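Local atomic coordinates of NolR (Sinorhizobium fredii, PDB entry 4OMZ), a protein that probably binds DNA as a dimeric helix-turn-helix regulator of the ArsR family and controls the expression of rhizobial nodulation and symbiosis genes. Residues A[29-34]-A[64-69]; A[35-40]-A[50-55]; A[72-75]-A[80-83]. All coordinates share one frame; numbering follows the deposited sequence.

In the fold
The three contacts tie together one winged helix-turn-helix domain. Interactions 1 and 2 share helix 29-40, and their centres lie about 10 Å apart: its first half meets helix 56-68, its second half the end of helix 45-51. They touch where Ile34 CG1 packs on Val52 CG1 at 3.7 Å and Lys30 CD on Leu54 CD2 at 3.5 Å. Interaction 3, the beta hairpin, has its centre about 13 Å from each of the others. Leu38 CD1 reaches Val72 CG1 at 3.7 Å, and Arg67 NH1 lies 3.3 Å from Tyr83 OH. Interactions 1 and 2 also touch the second subunit; interaction 3 does not.

Interaction 1 (A[29-34]-A[64-69]); sequences PKRLLI and SKLRAQ. With PO4 (phosphate ion), chain J.
In the helix-turn-helix domain, the second helix of the motif, 56-68, which as in other ArsR proteins probably reads DNA, meets helix 29-40 where Leu66 touches Arg31 and Ile34. The two segments cross at -72° with their axes 11.5 Å apart, a gap bridged by side chains. Leu66 sends both methyls across: CD2 lies against Arg31 CG at 3.7 Å, while CD1 touches Ile34 CG2 at 3.8 Å. Ile34 offers that methyl because CG2 stands anti to its backbone N. The Arg31 chain and Leu66 run alongside in opposite directions, and bends at chi2 and chi3 carry the guanidinium beyond the leucine. Lys65 CG sits over one face of this group, 4.2 Å from Arg31 NE. The ammonium of Lys65 is a like-charged neighbour, but Arg31 NE and NH2 are hydrogen-bonded to the carbonyls of Ala25 and Ser24, which probably offset some of the charge. Lys30 NZ donates to O3 of a phosphate ion, probably from the crystallisation liquor, at 2.7 Å, and His13 of the second subunit hydrogen-bonds it too. Helix 10-26 thus lies beside the polar end, while Leu59 and His62 of helix 56-68 continue the packing along Ile34.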
ATOM      1  N   PRO A  29      -9.451   2.031   0.336  1.00 45.31           N
ATOM      2  CA  PRO A  29     -10.208   2.124  -0.921  1.00 46.30           C
ATOM      3  C   PRO A  29     -10.692   3.544  -1.218  1.00 46.72           C
ATOM      4  O   PRO A  29     -10.607   4.014  -2.362  1.00 47.29           O
ATOM      5  CB  PRO A  29     -11.391   1.175  -0.696  1.00 43.25           C
ATOM      6  CG  PRO A  29     -11.489   1.014   0.784  1.00 43.26           C
ATOM      7  CD  PRO A  29     -10.099   1.134   1.309  1.00 42.16           C
ATOM      8  N   LYS A  30     -11.172   4.227  -0.186  1.00 46.45           N
ATOM      9  CA  LYS A  30     -11.684   5.574  -0.362  1.00 53.73           C
ATOM     10  C   LYS A  30     -10.523   6.489  -0.745  1.00 43.14           C
ATOM     11  O   LYS A  30     -10.625   7.272  -1.683  1.00 43.40           O
ATOM     12  CB  LYS A  30     -12.378   6.067   0.909  1.00 52.36           C
ATOM     13  CG  LYS A  30     -13.730   5.419   1.180  1.00 45.43           C
ATOM     14  CD  LYS A  30     -14.737   5.717   0.081  1.00 63.16           C
ATOM     15  CE  LYS A  30     -16.102   5.123   0.406  1.00 61.54           C
ATOM     16  NZ  LYS A  30     -16.033   3.648   0.606  1.00 62.90           N
ATOM     17  N   ARG A  31      -9.406   6.356  -0.036  1.00 50.96           N
ATOM     18  CA  ARG A  31      -8.204   7.137  -0.325  1.00 48.39           C
ATOM     19  C   ARG A  31      -7.642   6.850  -1.715  1.00 41.46           C
ATOM     20  O   ARG A  31      -7.098   7.736  -2.368  1.00 41.40           O
ATOM     21  CB  ARG A  31      -7.130   6.865   0.724  1.00 40.87           C
ATOM     22  CG  ARG A  31      -6.788   8.068   1.567  1.00 44.53           C
ATOM     23  CD  ARG A  31      -6.932   7.762   3.033  1.00 45.84           C
ATOM     24  NE  ARG A  31      -6.046   6.702   3.499  1.00 45.00           N
ATOM     25  CZ  ARG A  31      -6.268   6.002   4.606  1.00 40.66           C
ATOM     26  NH1 ARG A  31      -7.346   6.250   5.339  1.00 45.90           N
ATOM     27  NH2 ARG A  31      -5.426   5.051   4.974  1.00 39.30           N
ATOM     28  N   LEU A  32      -7.782   5.606  -2.157  1.00 41.40           N
ATOM     29  CA  LEU A  32      -7.361   5.215  -3.493  1.00 41.33           C
ATOM     30  C   LEU A  32      -8.206   5.924  -4.554  1.00 42.13           C
ATOM     31  O   LEU A  32      -7.673   6.457  -5.537  1.00 42.14           O
ATOM     32  CB  LEU A  32      -7.461   3.699  -3.639  1.00 41.19           C
ATOM     33  CG  LEU A  32      -6.258   2.946  -4.193  1.00 40.53           C
ATOM     34  CD1 LEU A  32      -4.963   3.533  -3.663  1.00 39.81           C
ATOM     35  CD2 LEU A  32      -6.365   1.481  -3.809  1.00 40.31           C
ATOM     36  N   LEU A  33      -9.522   5.948  -4.336  1.00 47.11           N
ATOM     37  CA  LEU A  33     -10.443   6.634  -5.246  1.00 45.82           C
ATOM     38  C   LEU A  33     -10.184   8.146  -5.271  1.00 43.90           C
ATOM     39  O   LEU A  33     -10.191   8.786  -6.336  1.00 44.09           O
ATOM     40  CB  LEU A  33     -11.892   6.344  -4.850  1.00 45.14           C
ATOM     41  CG  LEU A  33     -12.323   4.881  -4.990  1.00 45.79           C
ATOM     42  CD1 LEU A  33     -13.696   4.661  -4.387  1.00 45.56           C
ATOM     43  CD2 LEU A  33     -12.304   4.445  -6.450  1.00 44.86           C
ATOM     44  N   ILE A  34      -9.958   8.704  -4.084  1.00 43.51           N
ATOM     45  CA  ILE A  34      -9.586  10.104  -3.931  1.00 43.51           C
ATOM     46  C   ILE A  34      -8.311  10.434  -4.713  1.00 48.07           C
ATOM     47  O   ILE A  34      -8.280  11.399  -5.464  1.00 43.38           O
ATOM     48  CB  ILE A  34      -9.376  10.474  -2.451  1.00 43.25           C
ATOM     49  CG1 ILE A  34     -10.705  10.426  -1.694  1.00 43.97           C
ATOM     50  CG2 ILE A  34      -8.733  11.849  -2.330  1.00 43.15           C
ATOM     51  CD1 ILE A  34     -10.550  10.350  -0.187  1.00 43.76           C
ATOM     52  N   SER A  64      -6.720  14.688   5.398  1.00 44.50           N
ATOM     53  CA  SER A  64      -5.743  14.922   6.447  1.00 50.17           C
ATOM     54  C   SER A  64      -4.672  13.837   6.451  1.00 47.47           C
ATOM     55  O   SER A  64      -3.475  14.151   6.552  1.00 48.44           O
ATOM     56  CB  SER A  64      -6.429  14.999   7.813  1.00 49.66           C
ATOM     57  OG  SER A  64      -5.498  14.796   8.863  1.00 56.84           O
ATOM     58  N   LYS A  65      -5.078  12.571   6.307  1.00 46.91           N
ATOM     59  CA  LYS A  65      -4.029  11.535   6.353  1.00 50.62           C
ATOM     60  C   LYS A  65      -3.131  11.589   5.096  1.00 52.31           C
ATOM     61  O   LYS A  65      -1.926  11.296   5.157  1.00 41.44           O
ATOM     62  CB  LYS A  65      -4.631  10.143   6.536  1.00 57.00           C
ATOM     63  CG  LYS A  65      -3.688   9.014   6.118  1.00 79.54           C
ATOM     64  CD  LYS A  65      -3.423   8.040   7.268  1.00 91.09           C
ATOM     65  CE  LYS A  65      -2.231   7.124   6.995  1.00 90.43           C
ATOM     66  NZ  LYS A  65      -2.317   5.839   7.745  1.00 86.38           N
ATOM     67  N   LEU A  66      -3.729  11.967   3.968  1.00 58.54           N
ATOM     68  CA  LEU A  66      -2.996  12.147   2.723  1.00 40.81           C
ATOM     69  C   LEU A  66      -2.028  13.321   2.803  1.00 40.90           C
ATOM     70  O   LEU A  66      -0.934  13.259   2.241  1.00 40.80           O
ATOM     71  CB  LEU A  66      -3.962  12.361   1.554  1.00 41.64           C
ATOM     72  CG  LEU A  66      -4.780  11.190   1.010  1.00 42.06           C
ATOM     73  CD1 LEU A  66      -5.642  11.611  -0.186  1.00 43.38           C
ATOM     74  CD2 LEU A  66      -3.842  10.059   0.633  1.00 41.57           C
ATOM     75  N   ARG A  67      -2.435  14.396   3.479  1.00 41.45           N
ATOM     76  CA  ARG A  67      -1.561  15.558   3.637  1.00 42.46           C
ATOM     77  C   ARG A  67      -0.402  15.188   4.547  1.00 43.45           C
ATOM     78  O   ARG A  67       0.719  15.678   4.368  1.00 41.95           O
ATOM     79  CB  ARG A  67      -2.294  16.775   4.215  1.00 43.63           C
ATOM     80  CG  ARG A  67      -3.259  17.483   3.272  1.00 48.67           C
ATOM     81  CD  ARG A  67      -3.886  18.692   3.952  1.00 53.72           C
ATOM     82  NE  ARG A  67      -3.042  19.874   3.807  1.00 61.79           N
ATOM     83  CZ  ARG A  67      -3.507  21.114   3.692  1.00 70.83           C
ATOM     84  NH1 ARG A  67      -4.815  21.338   3.731  1.00 76.52           N
ATOM     85  NH2 ARG A  67      -2.667  22.133   3.552  1.00 69.25           N
ATOM     86  N   ALA A  68      -0.682  14.327   5.525  1.00 41.14           N
ATOM     87  CA  ALA A  68       0.348  13.881   6.462  1.00 41.21           C
ATOM     88  C   ALA A  68       1.505  13.165   5.744  1.00 44.56           C
ATOM     89  O   ALA A  68       2.656  13.232   6.176  1.00 41.93           O
ATOM     90  CB  ALA A  68      -0.261  12.974   7.521  1.00 40.99           C
ATOM     91  N   GLN A  69       1.194  12.490   4.643  1.00 27.30           N
ATOM     92  CA  GLN A  69       2.216  11.831   3.839  1.00 27.11           C
ATOM     93  C   GLN A  69       2.616  12.673   2.635  1.00 30.86           C
ATOM     94  O   GLN A  69       3.251  12.165   1.714  1.00 33.55           O
ATOM     95  CB  GLN A  69       1.725  10.462   3.370  1.00 34.89           C
ATOM     96  CG  GLN A  69       1.758   9.387   4.437  1.00 27.38           C
ATOM     97  CD  GLN A  69       3.164   9.028   4.854  1.00 27.79           C
ATOM     98  OE1 GLN A  69       4.088   9.051   4.041  1.00 30.22           O
ATOM     99  NE2 GLN A  69       3.332   8.678   6.121  1.00 30.50           N
TER
HETATM  100  P   PO4 J 202     -15.553   1.211  -1.595  1.00 87.06           P
HETATM  101  O1  PO4 J 202     -14.183   0.937  -2.167  1.00 97.51           O
HETATM  102  O2  PO4 J 202     -15.503   1.058  -0.093  1.00 85.25           O
HETATM  103  O3  PO4 J 202     -15.964   2.624  -1.940  1.00 82.92           O
HETATM  104  O4  PO4 J 202     -16.540   0.231  -2.185  1.00 78.48           O

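Interaction 2 (A[35-40]-A[50-55]); sequences LDSLVK and NKVGLS
Ser37 OG is hydrogen-bonded to Leu33 O, one turn back on its own helix, at 2.8 Å, and it also faces the end of helix 45-51. Two carbons come up to this oxygen: Lys51 CG at 4.0 Å and, a little farther, Val52 CG1 at 4.3 Å. Neither offers it a bond, so the contact is a small van der Waals one, with the buried hydroxyl satisfied by the carbonyl of its own helix. The torsion of Ser37 (chi1 -51°) sets OG beside its backbone N, from where it can fold back to Leu33 O. Lys51 starts the other way, CG anti to N at 179°, and the aliphatic chain leads past the serine to a salt bridge between NZ and Glu41. Helix 45-51 is the first helix of the helix-turn-helix, and just past Lys51 the chain makes the turn itself. Gly53, with positive phi, is the C-prime residue of a Schellman motif that ends the helix: Leu54 N goes to Ala49 O, and Gly53 N weakly to Asn50 O at 3.1 Å. Two residues later Ser55 takes the N-cap position of helix 56-68, though its side chain makes no capping bond. Val52 also packs on Leu33, while Leu8 of the second subunit lies against both Ser37 and Lys51.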
ATOM      1  N   LEU A  35      -7.261   9.638  -4.529  1.00 42.28           N
ATOM      2  CA  LEU A  35      -5.991   9.896  -5.208  1.00 46.17           C
ATOM      3  C   LEU A  35      -6.105   9.729  -6.717  1.00 42.33           C
ATOM      4  O   LEU A  35      -5.453  10.445  -7.471  1.00 42.46           O
ATOM      5  CB  LEU A  35      -4.888   8.975  -4.670  1.00 41.06           C
ATOM      6  CG  LEU A  35      -4.273   9.384  -3.332  1.00 40.54           C
ATOM      7  CD1 LEU A  35      -3.434   8.266  -2.765  1.00 39.78           C
ATOM      8  CD2 LEU A  35      -3.445  10.645  -3.492  1.00 40.54           C
ATOM      9  N   ASP A  36      -6.932   8.784  -7.156  1.00 49.92           N
ATOM     10  CA  ASP A  36      -7.183   8.604  -8.583  1.00 47.67           C
ATOM     11  C   ASP A  36      -7.787   9.892  -9.148  1.00 47.09           C
ATOM     12  O   ASP A  36      -7.247  10.528 -10.080  1.00 47.66           O
ATOM     13  CB  ASP A  36      -8.113   7.413  -8.811  1.00 43.44           C
ATOM     14  CG  ASP A  36      -7.901   6.753 -10.159  1.00 55.82           C
ATOM     15  OD1 ASP A  36      -6.785   6.250 -10.402  1.00 58.30           O
ATOM     16  OD2 ASP A  36      -8.850   6.729 -10.971  1.00 64.16           O
ATOM     17  N   SER A  37      -8.867  10.323  -8.506  1.00 44.24           N
ATOM     18  CA  SER A  37      -9.568  11.518  -8.933  1.00 44.95           C
ATOM     19  C   SER A  37      -8.667  12.757  -8.908  1.00 44.79           C
ATOM     20  O   SER A  37      -8.653  13.538  -9.855  1.00 45.28           O
ATOM     21  CB  SER A  37     -10.793  11.731  -8.048  1.00 45.36           C
ATOM     22  OG  SER A  37     -11.564  10.548  -7.967  1.00 45.54           O
ATOM     23  N   LEU A  38      -7.899  12.916  -7.837  1.00 46.82           N
ATOM     24  CA  LEU A  38      -7.021  14.069  -7.673  1.00 44.04           C
ATOM     25  C   LEU A  38      -5.835  14.031  -8.626  1.00 43.90           C
ATOM     26  O   LEU A  38      -5.260  15.073  -8.948  1.00 44.11           O
ATOM     27  CB  LEU A  38      -6.524  14.154  -6.231  1.00 43.44           C
ATOM     28  CG  LEU A  38      -7.585  14.555  -5.210  1.00 43.74           C
ATOM     29  CD1 LEU A  38      -6.952  14.851  -3.860  1.00 43.23           C
ATOM     30  CD2 LEU A  38      -8.348  15.765  -5.723  1.00 48.64           C
ATOM     31  N   VAL A  39      -5.452  12.838  -9.068  1.00 47.08           N
ATOM     32  CA  VAL A  39      -4.396  12.755 -10.067  1.00 57.88           C
ATOM     33  C   VAL A  39      -4.936  13.221 -11.410  1.00 60.94           C
ATOM     34  O   VAL A  39      -4.218  13.865 -12.177  1.00 44.84           O
ATOM     35  CB  VAL A  39      -3.825  11.320 -10.201  1.00 48.11           C
ATOM     36  CG1 VAL A  39      -3.248  11.090 -11.588  1.00 43.70           C
ATOM     37  CG2 VAL A  39      -2.762  11.075  -9.147  1.00 45.30           C
ATOM     38  N   LYS A  40      -6.218  12.983 -11.683  1.00 62.39           N
ATOM     39  CA  LYS A  40      -6.646  13.316 -13.042  1.00 73.94           C
ATOM     40  C   LYS A  40      -7.391  14.651 -13.133  1.00 80.44           C
ATOM     41  O   LYS A  40      -7.682  15.115 -14.238  1.00 84.77           O
ATOM     42  CB  LYS A  40      -7.526  12.212 -13.645  1.00 79.61           C
ATOM     43  CG  LYS A  40      -7.464  10.879 -12.944  1.00 80.05           C
ATOM     44  CD  LYS A  40      -6.231  10.093 -13.353  1.00 75.70           C
ATOM     45  CE  LYS A  40      -6.401   8.601 -13.116  1.00 71.41           C
ATOM     46  NZ  LYS A  40      -7.245   7.966 -14.170  1.00 70.26           N
ATOM     47  N   ASN A  50     -18.114  14.058  -3.396  1.00 64.29           N
ATOM     48  CA  ASN A  50     -19.114  13.592  -4.334  1.00 62.10           C
ATOM     49  C   ASN A  50     -18.739  12.468  -5.278  1.00 67.46           C
ATOM     50  O   ASN A  50     -19.446  11.464  -5.396  1.00 67.57           O
ATOM     51  CB  ASN A  50     -19.434  14.769  -5.210  1.00 65.38           C
ATOM     52  CG  ASN A  50     -20.451  15.605  -4.645  1.00 83.20           C
ATOM     53  OD1 ASN A  50     -20.979  15.302  -3.569  1.00 85.16           O
ATOM     54  ND2 ASN A  50     -20.686  16.754  -5.277  1.00 88.42           N
ATOM     55  N   LYS A  51     -17.584  12.635  -5.917  1.00 68.10           N
ATOM     56  CA  LYS A  51     -17.118  11.676  -6.901  1.00 53.72           C
ATOM     57  C   LYS A  51     -16.772  10.365  -6.206  1.00 48.61           C
ATOM     58  O   LYS A  51     -17.010   9.283  -6.741  1.00 64.10           O
ATOM     59  CB  LYS A  51     -15.932  12.245  -7.678  1.00 48.89           C
ATOM     60  CG  LYS A  51     -15.387  11.294  -8.704  1.00 50.47           C
ATOM     61  CD  LYS A  51     -15.335  11.954 -10.072  1.00 58.32           C
ATOM     62  CE  LYS A  51     -14.814  10.967 -11.092  1.00 68.77           C
ATOM     63  NZ  LYS A  51     -14.160  11.602 -12.255  1.00 71.95           N
ATOM     64  N   VAL A  52     -16.234  10.466  -4.996  1.00 48.11           N
ATOM     65  CA  VAL A  52     -15.812   9.281  -4.263  1.00 56.17           C
ATOM     66  C   VAL A  52     -16.979   8.738  -3.446  1.00 56.53           C
ATOM     67  O   VAL A  52     -16.892   7.662  -2.857  1.00 53.38           O
ATOM     68  CB  VAL A  52     -14.626   9.588  -3.336  1.00 57.58           C
ATOM     69  CG1 VAL A  52     -13.421  10.041  -4.154  1.00 45.95           C
ATOM     70  CG2 VAL A  52     -15.026  10.644  -2.321  1.00 47.07           C
ATOM     71  N   GLY A  53     -18.065   9.503  -3.414  1.00 66.85           N
ATOM     72  CA  GLY A  53     -19.289   9.119  -2.735  1.00 50.41           C
ATOM     73  C   GLY A  53     -19.161   8.938  -1.237  1.00 50.34           C
ATOM     74  O   GLY A  53     -19.461   7.868  -0.709  1.00 68.59           O
ATOM     75  N   LEU A  54     -18.696   9.969  -0.545  1.00 52.41           N
ATOM     76  CA  LEU A  54     -18.617   9.913   0.909  1.00 62.77           C
ATOM     77  C   LEU A  54     -18.915  11.290   1.495  1.00 70.79           C
ATOM     78  O   LEU A  54     -18.945  12.282   0.763  1.00 78.65           O
ATOM     79  CB  LEU A  54     -17.269   9.358   1.363  1.00 62.42           C
ATOM     80  CG  LEU A  54     -15.967  10.087   1.060  1.00 64.93           C
ATOM     81  CD1 LEU A  54     -15.603  10.944   2.195  1.00 70.24           C
ATOM     82  CD2 LEU A  54     -14.859   9.096   0.842  1.00 55.95           C
ATOM     83  N   SER A  55     -19.129  11.374   2.805  1.00 68.12           N
ATOM     84  CA  SER A  55     -19.400  12.688   3.386  1.00 64.69           C
ATOM     85  C   SER A  55     -18.135  13.477   3.740  1.00 70.59           C
ATOM     86  O   SER A  55     -17.062  12.916   3.898  1.00 74.63           O
ATOM     87  CB  SER A  55     -20.260  12.532   4.645  1.00 65.84           C
ATOM     88  OG  SER A  55     -19.529  11.892   5.678  1.00 68.40           O
TER

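Interaction 3 (A[72-75]-A[80-83]); sequences VSTR and TIYY
Arg75 lays its guanidinium flat on the ring of Tyr82, planes 17° apart and centres 4.5 Å apart. NH1 comes nearest, 3.4 Å from Tyr82 CG, while NH2 lies farther out along the CD2-CE2 side. The chain of Arg75 is extended from CG to NE, which lets it run across to its cross-strand neighbour. Replacing Tyr82 by a serine would remove the flat surface under the guanidinium and would probably leave that group freer to turn, with the salt bridge from NH1 to Glu42 still to hold it. In the backbone the same two residues form an antiparallel hydrogen-bonded pair: Tyr82 N gives a nearly straight bond to Arg75 O (2.9 Å, 173°), and Arg75 N a more bent one to Tyr82 O (2.9 Å, 142°). Next along, Thr74 and Tyr83 make a non-hydrogen-bonded pair with side chains on the other face of the sheet. There Thr74 CG2 sits over the Tyr83 ring as a CH-pi contact, 3.9 Å from the centroid. Val72 CG2 comes to the edge of that ring, 4.3 Å from CD2. This hairpin is the wing of the winged helix fold. Strand 80-84 runs in the middle of the sheet, Tyr83 bonding through its backbone to Met43 of strand 43-44, while its ring packs on Leu63 of helix 56-68 and on Leu38 of helix 29-40.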
ATOM      1  N   VAL A  72      -0.691  15.329  -1.401  1.00 31.75           N
ATOM      2  CA  VAL A  72      -1.588  16.240  -2.100  1.00 32.64           C
ATOM      3  C   VAL A  72      -1.137  17.687  -2.015  1.00 24.01           C
ATOM      4  O   VAL A  72      -0.515  18.109  -1.043  1.00 26.25           O
ATOM      5  CB  VAL A  72      -3.043  16.147  -1.572  1.00 33.69           C
ATOM      6  CG1 VAL A  72      -3.709  14.873  -2.055  1.00 33.09           C
ATOM      7  CG2 VAL A  72      -3.075  16.241  -0.060  1.00 31.22           C
ATOM      8  N   SER A  73      -1.469  18.439  -3.055  1.00 24.46           N
ATOM      9  CA  SER A  73      -1.203  19.861  -3.113  1.00 25.54           C
ATOM     10  C   SER A  73      -2.529  20.615  -3.053  1.00 33.48           C
ATOM     11  O   SER A  73      -3.587  20.076  -3.414  1.00 36.32           O
ATOM     12  CB  SER A  73      -0.446  20.209  -4.388  1.00 29.31           C
ATOM     13  OG  SER A  73       0.847  19.632  -4.379  1.00 28.25           O
ATOM     14  N   THR A  74      -2.472  21.865  -2.614  1.00 28.56           N
ATOM     15  CA  THR A  74      -3.674  22.672  -2.502  1.00 30.50           C
ATOM     16  C   THR A  74      -3.478  24.013  -3.174  1.00 31.69           C
ATOM     17  O   THR A  74      -2.356  24.478  -3.352  1.00 38.61           O
ATOM     18  CB  THR A  74      -4.076  22.924  -1.031  1.00 31.82           C
ATOM     19  OG1 THR A  74      -3.044  23.663  -0.362  1.00 32.11           O
ATOM     20  CG2 THR A  74      -4.338  21.615  -0.301  1.00 31.02           C
ATOM     21  N   ARG A  75      -4.586  24.630  -3.555  1.00 36.49           N
ATOM     22  CA  ARG A  75      -4.548  25.979  -4.090  1.00 35.05           C
ATOM     23  C   ARG A  75      -5.815  26.687  -3.624  1.00 53.52           C
ATOM     24  O   ARG A  75      -6.885  26.080  -3.572  1.00 58.69           O
ATOM     25  CB  ARG A  75      -4.418  25.937  -5.610  1.00 34.65           C
ATOM     26  CG  ARG A  75      -5.123  27.028  -6.351  1.00 36.92           C
ATOM     27  CD  ARG A  75      -5.295  26.671  -7.813  1.00 36.73           C
ATOM     28  NE  ARG A  75      -6.405  27.413  -8.396  1.00 42.04           N
ATOM     29  CZ  ARG A  75      -7.555  26.866  -8.766  1.00 46.93           C
ATOM     30  NH1 ARG A  75      -7.742  25.563  -8.630  1.00 48.39           N
ATOM     31  NH2 ARG A  75      -8.511  27.621  -9.282  1.00 61.98           N
ATOM     32  N   THR A  80     -12.188  29.014  -1.151  1.00 61.33           N
ATOM     33  CA  THR A  80     -12.411  27.680  -1.672  1.00 53.63           C
ATOM     34  C   THR A  80     -11.060  27.018  -1.872  1.00 53.79           C
ATOM     35  O   THR A  80     -10.168  27.573  -2.516  1.00 56.16           O
ATOM     36  CB  THR A  80     -13.184  27.712  -3.009  1.00 52.75           C
ATOM     37  OG1 THR A  80     -14.408  28.437  -2.840  1.00 55.84           O
ATOM     38  CG2 THR A  80     -13.495  26.299  -3.495  1.00 50.28           C
ATOM     39  N   ILE A  81     -10.914  25.822  -1.314  1.00 50.17           N
ATOM     40  CA  ILE A  81      -9.685  25.072  -1.484  1.00 47.63           C
ATOM     41  C   ILE A  81      -9.851  24.039  -2.588  1.00 52.03           C
ATOM     42  O   ILE A  81     -10.825  23.287  -2.611  1.00 58.01           O
ATOM     43  CB  ILE A  81      -9.256  24.370  -0.175  1.00 51.51           C
ATOM     44  CG1 ILE A  81      -9.132  25.380   0.970  1.00 54.02           C
ATOM     45  CG2 ILE A  81      -7.940  23.627  -0.373  1.00 47.36           C
ATOM     46  CD1 ILE A  81      -8.016  26.391   0.787  1.00 57.13           C
ATOM     47  N   TYR A  82      -8.895  24.025  -3.508  1.00 48.59           N
ATOM     48  CA  TYR A  82      -8.858  23.044  -4.579  1.00 42.25           C
ATOM     49  C   TYR A  82      -7.689  22.109  -4.354  1.00 36.24           C
ATOM     50  O   TYR A  82      -6.541  22.552  -4.248  1.00 35.04           O
ATOM     51  CB  TYR A  82      -8.745  23.717  -5.949  1.00 39.26           C
ATOM     52  CG  TYR A  82      -9.989  24.475  -6.351  1.00 44.73           C
ATOM     53  CD1 TYR A  82     -11.069  23.815  -6.924  1.00 55.92           C
ATOM     54  CD2 TYR A  82     -10.081  25.847  -6.168  1.00 42.41           C
ATOM     55  CE1 TYR A  82     -12.212  24.495  -7.294  1.00 58.74           C
ATOM     56  CE2 TYR A  82     -11.222  26.538  -6.534  1.00 58.58           C
ATOM     57  CZ  TYR A  82     -12.283  25.857  -7.098  1.00 67.03           C
ATOM     58  OH  TYR A  82     -13.424  26.537  -7.467  1.00 79.72           O
ATOM     59  N   TYR A  83      -7.996  20.817  -4.284  1.00 37.65           N
ATOM     60  CA  TYR A  83      -7.000  19.781  -4.048  1.00 36.77           C
ATOM     61  C   TYR A  83      -6.561  19.125  -5.346  1.00 40.33           C
ATOM     62  O   TYR A  83      -7.351  18.986  -6.280  1.00 40.52           O
ATOM     63  CB  TYR A  83      -7.554  18.717  -3.101  1.00 30.82           C
ATOM     64  CG  TYR A  83      -7.568  19.126  -1.648  1.00 36.92           C
ATOM     65  CD1 TYR A  83      -8.565  19.952  -1.144  1.00 41.08           C
ATOM     66  CD2 TYR A  83      -6.591  18.671  -0.774  1.00 40.88           C
ATOM     67  CE1 TYR A  83      -8.583  20.318   0.191  1.00 43.15           C
ATOM     68  CE2 TYR A  83      -6.599  19.034   0.559  1.00 41.15           C
ATOM     69  CZ  TYR A  83      -7.594  19.855   1.037  1.00 43.26           C
ATOM     70  OH  TYR A  83      -7.595  20.212   2.367  1.00 51.30           O
TER